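Local coordinates for protein, related to general stress protein 26(GS26) of B.subtilis (Clostridium acetobutylicum, PDB 2HQ7) that belongs to the pyridoxamine 5'-phosphate oxidase family and is related to a bacterial general stress protein, so it probably binds a flavin cofactor as an oxidoreductase, at residues B[46-51]-B[68-73]; B[81-86]-B[136-141]. One frame throughout, in Å; residues are numbered along the deposited sequence.

Contact 1: residues B[46-51]-B[68-73]; sequences KKFWLS and ICLYFV
Strands 47-51 and 68-73 face each other across the interior almost at a right angle, their axes crossing at 88° and coming no closer than 10.6 Å, the CA atoms of F48 and L70 being the nearest across the two, 9.4 Å apart. At that separation the two backbones do not pair, and the contact is made wholly by apolar side chains: F48 and L50 from one strand, L70 and F72 from the other, alternate residues whose CB atoms point inward. L70 lays CD1 over one face of the F48 ring as a CH-pi contact, 4.1 Å from the ring centroid but displaced toward the rim, where F48 CG is the closest ring atom at 3.7 Å. Near-orthogonal packing of this kind suits the curled antiparallel barrel of the FMN-binding split-barrel fold, whose interior these four buried residues help to line, with V21 of strand 20-26 touching L50, L70 and F72. Farther out on the F48 ring, CE2 meets F72 CZ at 3.5 Å; the two rings arrive from opposite directions with planes inclined at 39°, neither stacked nor edge-to-face. F48 CG lies anti to its own carbonyl carbon (chi1 -71°), which turns one side of its ring to both L70 CD1 and F72 CZ. The second methyl of L70 has a different partner, CD2 reaching tip to tip to L50 CD1 at 3.9 Å.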
loop_
_atom_site.group_PDB
_atom_site.type_symbol
_atom_site.label_atom_id
_atom_site.label_comp_id
_atom_site.label_asym_id
_atom_site.label_seq_id
_atom_site.Cartn_x
_atom_site.Cartn_y
_atom_site.Cartn_z
ATOM N N LYS B 46 1.805 -4.701 -17.786
ATOM C CA LYS B 46 2.991 -3.994 -18.271
ATOM C C LYS B 46 2.989 -2.514 -17.964
ATOM O O LYS B 46 4.046 -1.910 -17.736
ATOM C CB LYS B 46 3.059 -4.130 -19.808
ATOM C CG LYS B 46 3.019 -5.556 -20.322
ATOM C CD LYS B 46 3.352 -5.654 -21.816
ATOM C CE LYS B 46 2.111 -5.813 -22.699
ATOM N NZ LYS B 46 2.416 -5.577 -24.176
ATOM N N LYS B 47 1.820 -1.894 -18.059
ATOM C CA LYS B 47 1.753 -0.432 -18.062
ATOM C C LYS B 47 0.440 0.045 -17.463
ATOM O O LYS B 47 -0.635 -0.472 -17.771
ATOM C CB LYS B 47 1.947 0.154 -19.488
ATOM C CG LYS B 47 3.231 0.962 -19.680
ATOM C CD LYS B 47 3.297 1.695 -21.036
ATOM C CE LYS B 47 4.654 2.383 -21.302
ATOM N NZ LYS B 47 4.619 3.415 -22.425
ATOM N N PHE B 48 0.548 1.036 -16.584
ATOM C CA PHE B 48 -0.612 1.635 -15.935
ATOM C C PHE B 48 -0.560 3.142 -16.094
ATOM O O PHE B 48 0.476 3.768 -15.899
ATOM C CB PHE B 48 -0.616 1.281 -14.467
ATOM C CG PHE B 48 -0.939 -0.140 -14.217
ATOM C CD1 PHE B 48 0.006 -1.130 -14.490
ATOM C CD2 PHE B 48 -2.186 -0.509 -13.789
ATOM C CE1 PHE B 48 -0.273 -2.446 -14.302
ATOM C CE2 PHE B 48 -2.470 -1.847 -13.582
ATOM C CZ PHE B 48 -1.515 -2.807 -13.855
ATOM N N TRP B 49 -1.693 3.739 -16.373
ATOM C CA TRP B 49 -1.791 5.192 -16.419
ATOM C C TRP B 49 -2.705 5.554 -15.273
ATOM O O TRP B 49 -3.796 4.996 -15.146
ATOM C CB TRP B 49 -2.394 5.638 -17.758
ATOM C CG TRP B 49 -1.460 5.489 -18.911
ATOM C CD1 TRP B 49 -0.626 6.430 -19.401
ATOM C CD2 TRP B 49 -1.266 4.321 -19.717
ATOM N NE1 TRP B 49 0.098 5.921 -20.442
ATOM C CE2 TRP B 49 -0.329 4.644 -20.691
ATOM C CE3 TRP B 49 -1.851 3.059 -19.747
ATOM C CZ2 TRP B 49 0.110 3.720 -21.637
ATOM C CZ3 TRP B 49 -1.436 2.152 -20.676
ATOM C CH2 TRP B 49 -0.467 2.491 -21.632
ATOM N N LEU B 50 -2.236 6.451 -14.422
ATOM C CA LEU B 50 -2.933 6.720 -13.176
ATOM C C LEU B 50 -3.182 8.186 -13.023
ATOM O O LEU B 50 -2.447 9.016 -13.583
ATOM C CB LEU B 50 -2.091 6.246 -11.995
ATOM C CG LEU B 50 -1.592 4.812 -11.953
ATOM C CD1 LEU B 50 -0.539 4.697 -10.892
ATOM C CD2 LEU B 50 -2.788 3.808 -11.697
ATOM N N SER B 51 -4.207 8.499 -12.252
ATOM C CA SER B 51 -4.529 9.869 -11.883
ATOM C C SER B 51 -4.393 10.136 -10.394
ATOM O O SER B 51 -4.755 9.316 -9.587
ATOM C CB SER B 51 -5.970 10.198 -12.244
ATOM O OG SER B 51 -6.155 11.585 -12.174
ATOM N N ILE B 68 8.754 3.137 -7.689
ATOM C CA ILE B 68 7.512 3.008 -7.005
ATOM C C ILE B 68 7.062 1.567 -7.042
ATOM O O ILE B 68 7.636 0.699 -7.734
ATOM C CB ILE B 68 6.395 3.938 -7.583
ATOM C CG1 ILE B 68 5.928 3.481 -8.956
ATOM C CG2 ILE B 68 6.800 5.408 -7.599
ATOM C CD1 ILE B 68 4.472 3.851 -9.202
ATOM N N CYS B 69 5.989 1.313 -6.330
ATOM C CA CYS B 69 5.292 0.074 -6.533
ATOM C C CYS B 69 3.803 0.307 -6.481
ATOM O O CYS B 69 3.316 1.283 -5.901
ATOM C CB CYS B 69 5.733 -0.966 -5.534
ATOM S SG CYS B 69 4.954 -0.825 -3.971
ATOM N N LEU B 70 3.087 -0.556 -7.160
ATOM C CA LEU B 70 1.599 -0.576 -7.115
ATOM C C LEU B 70 1.129 -1.795 -6.375
ATOM O O LEU B 70 1.744 -2.869 -6.480
ATOM C CB LEU B 70 1.008 -0.638 -8.527
ATOM C CG LEU B 70 1.349 0.449 -9.563
ATOM C CD1 LEU B 70 0.407 0.337 -10.794
ATOM C CD2 LEU B 70 1.185 1.772 -8.964
ATOM N N TYR B 71 0.016 -1.679 -5.664
ATOM C CA TYR B 71 -0.575 -2.853 -4.997
ATOM C C TYR B 71 -2.081 -2.921 -5.223
ATOM O O TYR B 71 -2.770 -1.910 -5.115
ATOM C CB TYR B 71 -0.268 -2.820 -3.496
ATOM C CG TYR B 71 -0.580 -4.102 -2.772
ATOM C CD1 TYR B 71 0.331 -5.149 -2.762
ATOM C CD2 TYR B 71 -1.776 -4.275 -2.124
ATOM C CE1 TYR B 71 0.049 -6.341 -2.114
ATOM C CE2 TYR B 71 -2.063 -5.477 -1.473
ATOM C CZ TYR B 71 -1.137 -6.492 -1.481
ATOM O OH TYR B 71 -1.431 -7.669 -0.842
ATOM N N PHE B 72 -2.576 -4.119 -5.518
ATOM C CA PHE B 72 -3.984 -4.369 -5.747
ATOM C C PHE B 72 -4.372 -5.451 -4.811
ATOM O O PHE B 72 -3.660 -6.437 -4.704
ATOM C CB PHE B 72 -4.234 -4.895 -7.163
ATOM C CG PHE B 72 -3.662 -4.040 -8.226
ATOM C CD1 PHE B 72 -2.322 -4.144 -8.552
ATOM C CD2 PHE B 72 -4.448 -3.092 -8.880
ATOM C CE1 PHE B 72 -1.778 -3.353 -9.518
ATOM C CE2 PHE B 72 -3.882 -2.278 -9.851
ATOM C CZ PHE B 72 -2.551 -2.426 -10.168
ATOM N N VAL B 73 -5.488 -5.311 -4.130
ATOM C CA VAL B 73 -5.837 -6.339 -3.161
ATOM C C VAL B 73 -7.280 -6.749 -3.305
ATOM O O VAL B 73 -8.087 -5.945 -3.740
ATOM C CB VAL B 73 -5.567 -5.819 -1.722
ATOM C CG1 VAL B 73 -6.687 -4.877 -1.274
ATOM C CG2 VAL B 73 -5.299 -6.992 -0.741
#

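Contact 2: residues B[81-86]-B[136-141]; sequences LMLVGT and ITFKID
Apolar side-chain packing joins L81 and L83 to F138 and I140 near the edge of the beta barrel, where the C-terminal segment 136-141 packs against strand 79-90. In the split-barrel fold of this family strands 79-90 and 134-139 both pair antiparallel with the long strand 117-131, which runs between them, and their side chains meet across it. The spacing agrees: the CA atoms of L83 and I140 are 9.0 Å apart, too far for backbone pairing.

F138 is the centre of the contact. Its CG sits between the backbone N and the carbonyl carbon, chi1 52°, and from there the ring extends to the two leucines with CZ leading. L81 crosses the phenylalanine side chain at about a right angle and brings CD1 to the ring edge, 4.1 Å from F138 CZ and near the ring plane. L83 uses CD2, which approaches the same CZ atom obliquely at 4.4 Å, so that one ring corner serves two leucines lying two residues apart on one strand. All four touching residues are buried. L45 covers both F138 and I140, while S11, L14 and V15 of helix 5-16 pack on L81. M82 and V84, the alternate residues of the strand, instead pack against I34 and Y31 of the second subunit, respectively.

At the other end of the contact, I140 points its CB toward strand 79-90, and the side chain completes the approach through its terminal methyl, CD1 lying 4.5 Å from CD2 of L83.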
loop_
_atom_site.group_PDB
_atom_site.type_symbol
_atom_site.label_atom_id
_atom_site.label_comp_id
_atom_site.label_asym_id
_atom_site.label_seq_id
_atom_site.Cartn_x
_atom_site.Cartn_y
_atom_site.Cartn_z
ATOM N N LEU B 81 -1.727 -8.370 -5.427
ATOM C CA LEU B 81 -0.759 -8.347 -6.480
ATOM C C LEU B 81 0.086 -7.110 -6.294
ATOM O O LEU B 81 -0.464 -6.029 -6.165
ATOM C CB LEU B 81 -1.505 -8.279 -7.805
ATOM C CG LEU B 81 -0.645 -7.845 -9.004
ATOM C CD1 LEU B 81 0.346 -8.924 -9.312
ATOM C CD2 LEU B 81 -1.542 -7.607 -10.218
HETATM N N MSE B 82 1.412 -7.243 -6.311
HETATM C CA MSE B 82 2.280 -6.079 -6.260
HETATM C C MSE B 82 3.118 -6.015 -7.510
HETATM O O MSE B 82 3.718 -7.013 -7.904
HETATM C CB MSE B 82 3.231 -6.140 -5.069
HETATM C CG MSE B 82 4.341 -5.101 -5.159
HETATM SE SE MSE B 82 5.730 -5.254 -3.865
HETATM C CE MSE B 82 6.841 -6.758 -4.477
ATOM N N LEU B 83 3.218 -4.817 -8.087
ATOM C CA LEU B 83 4.064 -4.594 -9.245
ATOM C C LEU B 83 5.055 -3.538 -8.879
ATOM O O LEU B 83 4.681 -2.537 -8.245
ATOM C CB LEU B 83 3.259 -4.116 -10.446
ATOM C CG LEU B 83 2.134 -5.054 -10.899
ATOM C CD1 LEU B 83 1.231 -4.313 -11.919
ATOM C CD2 LEU B 83 2.642 -6.388 -11.494
ATOM N N VAL B 84 6.295 -3.735 -9.323
ATOM C CA VAL B 84 7.418 -2.865 -9.021
ATOM C C VAL B 84 7.993 -2.283 -10.319
ATOM O O VAL B 84 8.117 -2.978 -11.335
ATOM C CB VAL B 84 8.508 -3.634 -8.250
ATOM C CG1 VAL B 84 9.812 -2.746 -8.112
ATOM C CG2 VAL B 84 7.989 -4.061 -6.938
ATOM N N GLY B 85 8.344 -1.009 -10.282
ATOM C CA GLY B 85 8.667 -0.271 -11.500
ATOM C C GLY B 85 8.901 1.191 -11.248
ATOM O O GLY B 85 9.171 1.573 -10.135
ATOM N N THR B 86 8.845 1.987 -12.318
ATOM C CA THR B 86 9.094 3.414 -12.272
ATOM C C THR B 86 7.970 4.174 -12.948
ATOM O O THR B 86 7.300 3.672 -13.851
ATOM C CB THR B 86 10.368 3.792 -13.051
ATOM O OG1 THR B 86 10.219 3.312 -14.378
ATOM C CG2 THR B 86 11.586 3.184 -12.443
ATOM N N ILE B 136 4.327 -15.871 -5.566
ATOM C CA ILE B 136 5.053 -16.183 -6.768
ATOM C C ILE B 136 5.543 -14.873 -7.306
ATOM O O ILE B 136 4.743 -13.991 -7.557
ATOM C CB ILE B 136 4.107 -16.822 -7.829
ATOM C CG1 ILE B 136 3.753 -18.252 -7.427
ATOM C CG2 ILE B 136 4.757 -16.802 -9.220
ATOM C CD1 ILE B 136 2.313 -18.611 -7.571
ATOM N N THR B 137 6.862 -14.754 -7.462
ATOM C CA THR B 137 7.505 -13.598 -8.017
ATOM C C THR B 137 7.792 -13.883 -9.465
ATOM O O THR B 137 8.283 -14.962 -9.787
ATOM C CB THR B 137 8.877 -13.306 -7.340
ATOM O OG1 THR B 137 8.708 -13.154 -5.937
ATOM C CG2 THR B 137 9.458 -12.027 -7.861
ATOM N N PHE B 138 7.555 -12.900 -10.328
ATOM C CA PHE B 138 7.828 -13.047 -11.765
ATOM C C PHE B 138 8.341 -11.763 -12.341
ATOM O O PHE B 138 7.991 -10.694 -11.850
ATOM C CB PHE B 138 6.536 -13.423 -12.480
ATOM C CG PHE B 138 5.387 -12.499 -12.169
ATOM C CD1 PHE B 138 4.576 -12.718 -11.052
ATOM C CD2 PHE B 138 5.101 -11.430 -12.999
ATOM C CE1 PHE B 138 3.519 -11.861 -10.768
ATOM C CE2 PHE B 138 4.053 -10.573 -12.726
ATOM C CZ PHE B 138 3.249 -10.786 -11.610
ATOM N N LYS B 139 9.149 -11.854 -13.397
ATOM C CA LYS B 139 9.502 -10.691 -14.207
ATOM C C LYS B 139 8.446 -10.502 -15.280
ATOM O O LYS B 139 7.920 -11.477 -15.821
ATOM C CB LYS B 139 10.865 -10.854 -14.878
ATOM C CG LYS B 139 12.049 -11.007 -13.943
ATOM C CD LYS B 139 13.355 -10.973 -14.771
ATOM C CE LYS B 139 14.579 -11.450 -13.952
ATOM N NZ LYS B 139 15.886 -11.310 -14.689
ATOM N N ILE B 140 8.127 -9.250 -15.595
ATOM C CA ILE B 140 7.064 -8.957 -16.552
ATOM C C ILE B 140 7.371 -9.604 -17.890
ATOM O O ILE B 140 6.511 -10.249 -18.472
ATOM C CB ILE B 140 6.853 -7.429 -16.739
ATOM C CG1 ILE B 140 6.188 -6.856 -15.513
ATOM C CG2 ILE B 140 5.916 -7.124 -17.907
ATOM C CD1 ILE B 140 4.869 -7.470 -15.249
ATOM N N ASP B 141 8.609 -9.458 -18.345
ATOM C CA ASP B 141 9.040 -10.028 -19.622
ATOM C C ASP B 141 8.903 -11.564 -19.707
ATOM O O ASP B 141 8.868 -12.100 -20.818
ATOM C CB ASP B 141 10.476 -9.573 -19.966
ATOM C CG ASP B 141 11.550 -10.456 -19.350
ATOM O OD1 ASP B 141 11.881 -11.501 -19.951
ATOM O OD2 ASP B 141 12.104 -10.083 -18.291
#

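Overall arrangement
From the N terminus, the chain runs through strands 20-26 and 32-43 before contact 1 closes a short loop, 46-51 to 68-73, that holds helix 56-64. Contact 2 opens only after that loop is shut and closes a much longer one, from 81-86 to 136-141, spanning helix 93-99 and strand 117-131; the two are in series, neither nested nor crossed. Their join is the antiparallel pair 67-74 and 79-90: L70 N to L83 O and F72 O to L81 N are probable hydrogen bonds, both 2.8 Å. L83 also meets F48, carrying the packing from the chain centre to the C-terminal strand, and both contacts adjoin the second subunit.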